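PDB 2BA9: putative aminooxidase from Propionibacterium acnes, which isomerises polyunsaturated fatty acids, producing conjugated linoleic acid, and carries a bound FAD that probably takes part in the reaction. Local coordinates for residues 52-57 against 318-323; 285-290 against 322-327. All blocks are in the same frame, centred on the assembly; numbering follows the deposited sequence.

Contact 1. Residues 52-57 against 318-323; sequences HGRRYE and ADDPHQ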
ATOM      1  N   HIS A  52      17.901 -17.597   8.156  1.00 24.89           N
ATOM      2  CA  HIS A  52      18.192 -18.344   9.380  1.00 25.98           C
ATOM      3  C   HIS A  52      16.930 -18.906  10.051  1.00 26.33           C
ATOM      4  O   HIS A  52      16.685 -18.657  11.229  1.00 27.14           O
ATOM      5  CB  HIS A  52      18.998 -17.470  10.362  1.00 26.18           C
ATOM      6  CG  HIS A  52      20.448 -17.315  10.000  1.00 26.85           C
ATOM      7  ND1 HIS A  52      21.367 -16.724  10.844  1.00 28.18           N
ATOM      8  CD2 HIS A  52      21.142 -17.690   8.896  1.00 28.19           C
ATOM      9  CE1 HIS A  52      22.556 -16.715  10.267  1.00 27.07           C
ATOM     10  NE2 HIS A  52      22.451 -17.304   9.088  1.00 27.53           N
ATOM     11  N   GLY A  53      16.126 -19.641   9.285  1.00 26.16           N
ATOM     12  CA  GLY A  53      14.995 -20.391   9.839  1.00 26.10           C
ATOM     13  C   GLY A  53      13.720 -19.606  10.109  1.00 26.28           C
ATOM     14  O   GLY A  53      12.743 -20.167  10.596  1.00 26.06           O
ATOM     15  N   ARG A  54      13.720 -18.310   9.807  1.00 26.49           N
ATOM     16  CA  ARG A  54      12.560 -17.456  10.068  1.00 27.08           C
ATOM     17  C   ARG A  54      12.414 -16.474   8.915  1.00 26.82           C
ATOM     18  O   ARG A  54      13.354 -16.247   8.159  1.00 26.47           O
ATOM     19  CB  ARG A  54      12.704 -16.691  11.401  1.00 27.86           C
ATOM     20  CG  ARG A  54      12.830 -17.598  12.632  1.00 29.75           C
ATOM     21  CD  ARG A  54      12.553 -16.893  13.951  1.00 31.37           C
ATOM     22  NE  ARG A  54      13.758 -16.318  14.534  1.00 34.38           N
ATOM     23  CZ  ARG A  54      13.873 -15.866  15.787  1.00 35.79           C
ATOM     24  NH1 ARG A  54      12.846 -15.928  16.638  1.00 36.20           N
ATOM     25  NH2 ARG A  54      15.033 -15.357  16.194  1.00 36.43           N
ATOM     26  N   ARG A  55      11.222 -15.921   8.777  1.00 26.56           N
ATOM     27  CA  ARG A  55      10.936 -15.022   7.682  1.00 26.54           C
ATOM     28  C   ARG A  55      10.989 -13.574   8.125  1.00 26.50           C
ATOM     29  O   ARG A  55      10.496 -13.206   9.193  1.00 26.22           O
ATOM     30  CB  ARG A  55       9.573 -15.341   7.056  1.00 26.39           C
ATOM     31  CG  ARG A  55       9.468 -16.778   6.542  1.00 26.15           C
ATOM     32  CD  ARG A  55       8.081 -17.137   6.089  1.00 25.39           C
ATOM     33  NE  ARG A  55       7.749 -16.569   4.783  1.00 24.99           N
ATOM     34  CZ  ARG A  55       6.673 -16.892   4.067  1.00 25.22           C
ATOM     35  NH1 ARG A  55       5.795 -17.783   4.512  1.00 25.33           N
ATOM     36  NH2 ARG A  55       6.471 -16.323   2.888  1.00 26.78           N
ATOM     37  N   TYR A  56      11.569 -12.742   7.275  1.00 26.61           N
ATOM     38  CA  TYR A  56      11.548 -11.310   7.498  1.00 26.63           C
ATOM     39  C   TYR A  56      10.669 -10.665   6.431  1.00 26.95           C
ATOM     40  O   TYR A  56      10.265 -11.324   5.469  1.00 27.73           O
ATOM     41  CB  TYR A  56      12.966 -10.731   7.496  1.00 26.52           C
ATOM     42  CG  TYR A  56      13.730 -10.911   6.207  1.00 25.97           C
ATOM     43  CD1 TYR A  56      13.787  -9.894   5.264  1.00 26.77           C
ATOM     44  CD2 TYR A  56      14.414 -12.088   5.938  1.00 25.43           C
ATOM     45  CE1 TYR A  56      14.509 -10.040   4.086  1.00 26.16           C
ATOM     46  CE2 TYR A  56      15.134 -12.246   4.767  1.00 26.69           C
ATOM     47  CZ  TYR A  56      15.175 -11.217   3.843  1.00 26.37           C
ATOM     48  OH  TYR A  56      15.887 -11.374   2.677  1.00 27.72           O
ATOM     49  N   GLU A  57      10.373  -9.383   6.616  1.00 26.42           N
ATOM     50  CA  GLU A  57       9.459  -8.679   5.743  1.00 26.26           C
ATOM     51  C   GLU A  57      10.258  -7.704   4.881  1.00 26.25           C
ATOM     52  O   GLU A  57      10.965  -6.809   5.385  1.00 25.59           O
ATOM     53  CB  GLU A  57       8.392  -7.927   6.550  1.00 26.24           C
ATOM     54  CG  GLU A  57       7.506  -8.777   7.482  1.00 27.21           C
ATOM     55  CD  GLU A  57       6.376  -9.530   6.771  1.00 28.53           C
ATOM     56  OE1 GLU A  57       6.541  -9.905   5.579  1.00 27.73           O
ATOM     57  OE2 GLU A  57       5.308  -9.744   7.410  1.00 27.76           O
ATOM     58  N   ALA A 318      13.294 -10.194  18.389  1.00 26.96           N
ATOM     59  CA  ALA A 318      13.957  -9.557  19.528  1.00 27.25           C
ATOM     60  C   ALA A 318      15.019 -10.449  20.174  1.00 27.73           C
ATOM     61  O   ALA A 318      15.958  -9.958  20.803  1.00 27.69           O
ATOM     62  CB  ALA A 318      12.909  -9.131  20.580  1.00 27.21           C
ATOM     63  N   ASP A 319      14.872 -11.757  19.999  1.00 28.07           N
ATOM     64  CA  ASP A 319      15.726 -12.717  20.670  1.00 28.36           C
ATOM     65  C   ASP A 319      17.020 -13.068  19.935  1.00 27.95           C
ATOM     66  O   ASP A 319      17.804 -13.868  20.437  1.00 28.34           O
ATOM     67  CB  ASP A 319      14.938 -13.997  20.931  1.00 29.02           C
ATOM     68  CG  ASP A 319      14.460 -14.643  19.660  1.00 30.76           C
ATOM     69  OD1 ASP A 319      13.928 -13.906  18.811  1.00 33.34           O
ATOM     70  OD2 ASP A 319      14.622 -15.869  19.502  1.00 35.33           O
ATOM     71  N   ASP A 320      17.271 -12.484  18.771  1.00 27.37           N
ATOM     72  CA  ASP A 320      18.468 -12.856  18.009  1.00 26.80           C
ATOM     73  C   ASP A 320      19.130 -11.633  17.385  1.00 26.60           C
ATOM     74  O   ASP A 320      18.613 -11.093  16.420  1.00 26.86           O
ATOM     75  CB  ASP A 320      18.098 -13.898  16.941  1.00 26.88           C
ATOM     76  CG  ASP A 320      19.271 -14.293  16.054  1.00 26.25           C
ATOM     77  OD1 ASP A 320      20.361 -13.691  16.168  1.00 27.40           O
ATOM     78  OD2 ASP A 320      19.096 -15.220  15.229  1.00 27.22           O
ATOM     79  N   PRO A 321      20.300 -11.218  17.912  1.00 26.24           N
ATOM     80  CA  PRO A 321      20.980 -10.015  17.415  1.00 25.96           C
ATOM     81  C   PRO A 321      21.619 -10.141  16.045  1.00 26.01           C
ATOM     82  O   PRO A 321      22.210  -9.166  15.552  1.00 25.47           O
ATOM     83  CB  PRO A 321      22.075  -9.753  18.452  1.00 26.00           C
ATOM     84  CG  PRO A 321      21.860 -10.735  19.546  1.00 26.36           C
ATOM     85  CD  PRO A 321      21.049 -11.853  19.005  1.00 25.94           C
ATOM     86  N   HIS A 322      21.520 -11.328  15.453  1.00 25.99           N
ATOM     87  CA  HIS A 322      22.070 -11.593  14.134  1.00 26.06           C
ATOM     88  C   HIS A 322      20.953 -11.731  13.101  1.00 26.15           C
ATOM     89  O   HIS A 322      21.204 -12.202  11.983  1.00 27.08           O
ATOM     90  CB  HIS A 322      22.933 -12.857  14.171  1.00 26.27           C
ATOM     91  CG  HIS A 322      24.014 -12.808  15.202  1.00 26.65           C
ATOM     92  ND1 HIS A 322      24.954 -11.802  15.243  1.00 28.98           N
ATOM     93  CD2 HIS A 322      24.294 -13.628  16.240  1.00 27.75           C
ATOM     94  CE1 HIS A 322      25.770 -12.005  16.261  1.00 27.79           C
ATOM     95  NE2 HIS A 322      25.397 -13.111  16.876  1.00 28.34           N
ATOM     96  N   GLN A 323      19.735 -11.321  13.471  1.00 25.33           N
ATOM     97  CA  GLN A 323      18.594 -11.318  12.540  1.00 25.07           C
ATOM     98  C   GLN A 323      18.456  -9.996  11.782  1.00 24.89           C
ATOM     99  O   GLN A 323      19.149  -9.009  12.078  1.00 24.25           O
ATOM    100  CB  GLN A 323      17.271 -11.645  13.272  1.00 24.88           C
ATOM    101  CG  GLN A 323      16.876 -13.119  13.201  1.00 23.81           C
ATOM    102  CD  GLN A 323      16.532 -13.591  11.796  1.00 23.60           C
ATOM    103  OE1 GLN A 323      16.276 -12.781  10.891  1.00 21.46           O
ATOM    104  NE2 GLN A 323      16.500 -14.921  11.607  1.00 22.25           N
TER
HETATM  105  O   HOH W   1      14.028 -13.470   9.529  1.00 19.11           O
HETATM  106  O   HOH W   2      16.982 -16.410  14.105  1.00 27.05           O

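Contact 2. Residues 285-290 against 322-327; sequences ACLVKE and HQIITT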
ATOM      1  N   ALA A 285      17.333  -4.779   3.798  1.00 25.65           N
ATOM      2  CA  ALA A 285      17.385  -5.773   4.872  1.00 25.99           C
ATOM      3  C   ALA A 285      18.819  -5.853   5.358  1.00 25.59           C
ATOM      4  O   ALA A 285      19.709  -6.181   4.581  1.00 26.38           O
ATOM      5  CB  ALA A 285      16.880  -7.157   4.389  1.00 25.71           C
ATOM      6  N   CYS A 286      19.023  -5.540   6.640  1.00 25.90           N
ATOM      7  CA  CYS A 286      20.351  -5.312   7.215  1.00 26.23           C
ATOM      8  C   CYS A 286      20.706  -6.278   8.342  1.00 26.32           C
ATOM      9  O   CYS A 286      19.875  -6.583   9.168  1.00 27.23           O
ATOM     10  CB  CYS A 286      20.441  -3.884   7.766  1.00 25.82           C
ATOM     11  SG  CYS A 286      20.149  -2.570   6.562  1.00 26.63           S
ATOM     12  N   LEU A 287      21.937  -6.773   8.332  1.00 26.69           N
ATOM     13  CA  LEU A 287      22.583  -7.307   9.519  1.00 26.97           C
ATOM     14  C   LEU A 287      23.247  -6.110  10.172  1.00 27.38           C
ATOM     15  O   LEU A 287      23.922  -5.337   9.505  1.00 27.25           O
ATOM     16  CB  LEU A 287      23.621  -8.379   9.164  1.00 26.71           C
ATOM     17  CG  LEU A 287      23.056  -9.587   8.417  1.00 26.39           C
ATOM     18  CD1 LEU A 287      24.133 -10.669   8.147  1.00 24.89           C
ATOM     19  CD2 LEU A 287      21.896 -10.156   9.191  1.00 25.69           C
ATOM     20  N   VAL A 288      23.031  -5.947  11.472  1.00 28.10           N
ATOM     21  CA  VAL A 288      23.547  -4.794  12.195  1.00 28.55           C
ATOM     22  C   VAL A 288      24.520  -5.254  13.293  1.00 29.04           C
ATOM     23  O   VAL A 288      24.388  -6.354  13.842  1.00 28.24           O
ATOM     24  CB  VAL A 288      22.372  -3.897  12.781  1.00 28.75           C
ATOM     25  CG1 VAL A 288      21.464  -3.360  11.662  1.00 27.94           C
ATOM     26  CG2 VAL A 288      21.532  -4.637  13.803  1.00 29.02           C
ATOM     27  N   LYS A 289      25.530  -4.439  13.567  1.00 29.99           N
ATOM     28  CA  LYS A 289      26.229  -4.539  14.850  1.00 31.30           C
ATOM     29  C   LYS A 289      25.558  -3.519  15.768  1.00 31.46           C
ATOM     30  O   LYS A 289      25.046  -2.478  15.304  1.00 33.02           O
ATOM     31  CB  LYS A 289      27.754  -4.336  14.741  1.00 31.81           C
ATOM     32  CG  LYS A 289      28.225  -3.308  13.700  1.00 33.44           C
ATOM     33  CD  LYS A 289      29.747  -3.182  13.688  1.00 35.42           C
ATOM     34  CE  LYS A 289      30.223  -2.335  12.509  1.00 36.50           C
ATOM     35  NZ  LYS A 289      30.218  -3.089  11.206  1.00 38.55           N
ATOM     36  N   GLU A 290      25.519  -3.825  17.058  1.00 31.31           N
ATOM     37  CA  GLU A 290      24.691  -3.083  18.014  1.00 30.90           C
ATOM     38  C   GLU A 290      23.221  -3.225  17.601  1.00 29.97           C
ATOM     39  O   GLU A 290      22.639  -2.341  16.959  1.00 29.66           O
ATOM     40  CB  GLU A 290      25.127  -1.610  18.137  1.00 31.20           C
ATOM     41  CG  GLU A 290      26.196  -1.302  19.191  1.00 33.40           C
ATOM     42  CD  GLU A 290      27.302  -2.359  19.312  1.00 36.27           C
ATOM     43  OE1 GLU A 290      27.144  -3.292  20.139  1.00 39.42           O
ATOM     44  OE2 GLU A 290      28.336  -2.248  18.610  1.00 37.23           O
ATOM     45  N   HIS A 322      21.520 -11.328  15.453  1.00 25.99           N
ATOM     46  CA  HIS A 322      22.070 -11.593  14.134  1.00 26.06           C
ATOM     47  C   HIS A 322      20.953 -11.731  13.101  1.00 26.15           C
ATOM     48  O   HIS A 322      21.204 -12.202  11.983  1.00 27.08           O
ATOM     49  CB  HIS A 322      22.933 -12.857  14.171  1.00 26.27           C
ATOM     50  CG  HIS A 322      24.014 -12.808  15.202  1.00 26.65           C
ATOM     51  ND1 HIS A 322      24.954 -11.802  15.243  1.00 28.98           N
ATOM     52  CD2 HIS A 322      24.294 -13.628  16.240  1.00 27.75           C
ATOM     53  CE1 HIS A 322      25.770 -12.005  16.261  1.00 27.79           C
ATOM     54  NE2 HIS A 322      25.397 -13.111  16.876  1.00 28.34           N
ATOM     55  N   GLN A 323      19.735 -11.321  13.471  1.00 25.33           N
ATOM     56  CA  GLN A 323      18.594 -11.318  12.540  1.00 25.07           C
ATOM     57  C   GLN A 323      18.456  -9.996  11.782  1.00 24.89           C
ATOM     58  O   GLN A 323      19.149  -9.009  12.078  1.00 24.25           O
ATOM     59  CB  GLN A 323      17.271 -11.645  13.272  1.00 24.88           C
ATOM     60  CG  GLN A 323      16.876 -13.119  13.201  1.00 23.81           C
ATOM     61  CD  GLN A 323      16.532 -13.591  11.796  1.00 23.60           C
ATOM     62  OE1 GLN A 323      16.276 -12.781  10.891  1.00 21.46           O
ATOM     63  NE2 GLN A 323      16.500 -14.921  11.607  1.00 22.25           N
ATOM     64  N   ILE A 324      17.531  -9.987  10.817  1.00 25.06           N
ATOM     65  CA  ILE A 324      17.360  -8.859   9.907  1.00 24.52           C
ATOM     66  C   ILE A 324      16.642  -7.680  10.537  1.00 24.94           C
ATOM     67  O   ILE A 324      15.619  -7.838  11.219  1.00 24.75           O
ATOM     68  CB  ILE A 324      16.601  -9.282   8.621  1.00 24.57           C
ATOM     69  CG1 ILE A 324      17.406 -10.331   7.838  1.00 24.54           C
ATOM     70  CG2 ILE A 324      16.348  -8.093   7.702  1.00 23.96           C
ATOM     71  CD1 ILE A 324      18.766  -9.835   7.376  1.00 24.82           C
ATOM     72  N   ILE A 325      17.201  -6.494  10.296  1.00 24.93           N
ATOM     73  CA  ILE A 325      16.581  -5.225  10.635  1.00 25.00           C
ATOM     74  C   ILE A 325      16.398  -4.521   9.305  1.00 25.54           C
ATOM     75  O   ILE A 325      17.373  -4.317   8.577  1.00 25.57           O
ATOM     76  CB  ILE A 325      17.508  -4.362  11.525  1.00 24.52           C
ATOM     77  CG1 ILE A 325      17.816  -5.067  12.856  1.00 24.79           C
ATOM     78  CG2 ILE A 325      16.919  -2.986  11.725  1.00 24.45           C
ATOM     79  CD1 ILE A 325      16.668  -5.153  13.861  1.00 23.04           C
ATOM     80  N   THR A 326      15.161  -4.188   8.957  1.00 25.92           N
ATOM     81  CA  THR A 326      14.904  -3.543   7.675  1.00 26.23           C
ATOM     82  C   THR A 326      14.805  -2.025   7.885  1.00 25.97           C
ATOM     83  O   THR A 326      14.332  -1.552   8.929  1.00 25.32           O
ATOM     84  CB  THR A 326      13.633  -4.105   6.954  1.00 26.81           C
ATOM     85  OG1 THR A 326      12.522  -4.139   7.855  1.00 27.13           O
ATOM     86  CG2 THR A 326      13.885  -5.511   6.402  1.00 26.75           C
ATOM     87  N   THR A 327      15.274  -1.282   6.886  1.00 26.04           N
ATOM     88  CA  THR A 327      15.246   0.175   6.887  1.00 25.91           C
ATOM     89  C   THR A 327      14.382   0.653   5.738  1.00 26.60           C
ATOM     90  O   THR A 327      14.250  -0.042   4.718  1.00 26.96           O
ATOM     91  CB  THR A 327      16.659   0.792   6.711  1.00 25.65           C
ATOM     92  OG1 THR A 327      17.088   0.616   5.357  1.00 24.05           O
ATOM     93  CG2 THR A 327      17.673   0.163   7.671  1.00 25.63           C
TER
HETATM   94  O   HOH W   3      21.561  -8.112  13.022  1.00 17.70           O

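Contact 1. Residues 52-57 against 318-323
R54 meets D319 in a salt bridge that both terminal guanidinium nitrogens make with one carboxylate oxygen: D319 OD1 lies 3.2 Å from R54 NH1 and 3.2 Å from R54 NH2. The guanidinium approaches end-on, but its plane stands 89° from that of the carboxylate, so this is not the flat, two-by-two pairing of Arg and Asp; R54 NH1 adds a weak bond to D319 OD2. Arginine suits the place because its long chain carries the guanidinium out to D319; the cation also makes a cation-pi contact with W317.

Water carries the second set of bonds. One molecule accepts from R54 NH2 and Q323 NE2 and donates to D320 OD2; another donates to Q323 OE1 and, weakly, to R54 O. Glutamine suits this spot because its amide both gives and takes, and Q323 NE2 also donates to Y51 O.

Within 318-323, chi1 of 177° sets D320 CG beside the carbonyl carbon, where D320 OD1 can accept from H322 N at 2.7 Å. This Asx turn overlaps a type I beta turn, closed by Q323 N to D320 O, in the loop joining strands 310-315 and 325-330 beside the two-stranded hairpin 50-55.

Contact 2. Residues 285-290 against 322-327
L287 and I324 reach toward each other at a slant, L287 CD2 lying 3.6 Å from I324 CD1. The leucine branch also rests 3.5 Å from H322 O, so one methyl group fills the angle between the isoleucine and the backbone before it. With CG1 anti to its carbonyl carbon (chi1 -63°), I324 sends that arm toward L287 and leaves its other branch for A285: I324 CG2 presses on A285 CB at 3.5 Å, tighter than an ordinary methyl contact. A small alanine fits here, because T326 CG2 comes up to the same residue, 3.8 Å from A285 CA.

V288 and I325 are turned at about a right angle, V288 CG2 against I325 CG1. Beta-branched V288 and I325 suit the extended backbone; their side of the sheet also carries C286, whose slim thiol reaches T327 CG2, with C286 SG 3.9 Å away.

Two backbone bonds join C286 and I325, an antiparallel hydrogen-bonded pair, whereas A285 and T326 form the adjoining non-hydrogen-bonded pair. I325 N donates to C286 O at 2.9 Å and C286 N to I325 O at 2.8 Å. The N-to-C directions of the short strands 285-288 and 325-327 make an angle of 128°. Toward V288 and Q323 direct pairing gives way to water: one molecule accepts from V288 N and lies 2.7 Å from Q323 O, bridging the two backbones.

Strand 277-288 is thus held between 325-330 and 359-373 in the mixed sheet, with A285 and L287 bonding through their backbones to 359-373. C286 packs on V359 and I362 of that strand, I324 on I363, and both L287 and I324 touch Y51 of strand 50-51.

Contacts 1 and 2 share H322 and Q323, and their centres lie 9 Å apart. The side chain of Q323 faces the hairpin of contact 1, yet its OE1 also accepts from I324 N near the start of 322-327, which couples the two contacts. Residues 52-57 also touch contact 2 directly, Y56 CE1 lying 3.7 Å from A285 CB and E57 O 3.4 Å from T326 CG2, so the segment after the small hairpin packs onto the antiparallel pairing of 285-290 with 322-327. Contact 1 is at the surface and contact 2 is largely buried. Contact 2 lies near the flavin cofactor, the T326 side chain being about 7 Å from the bound FAD.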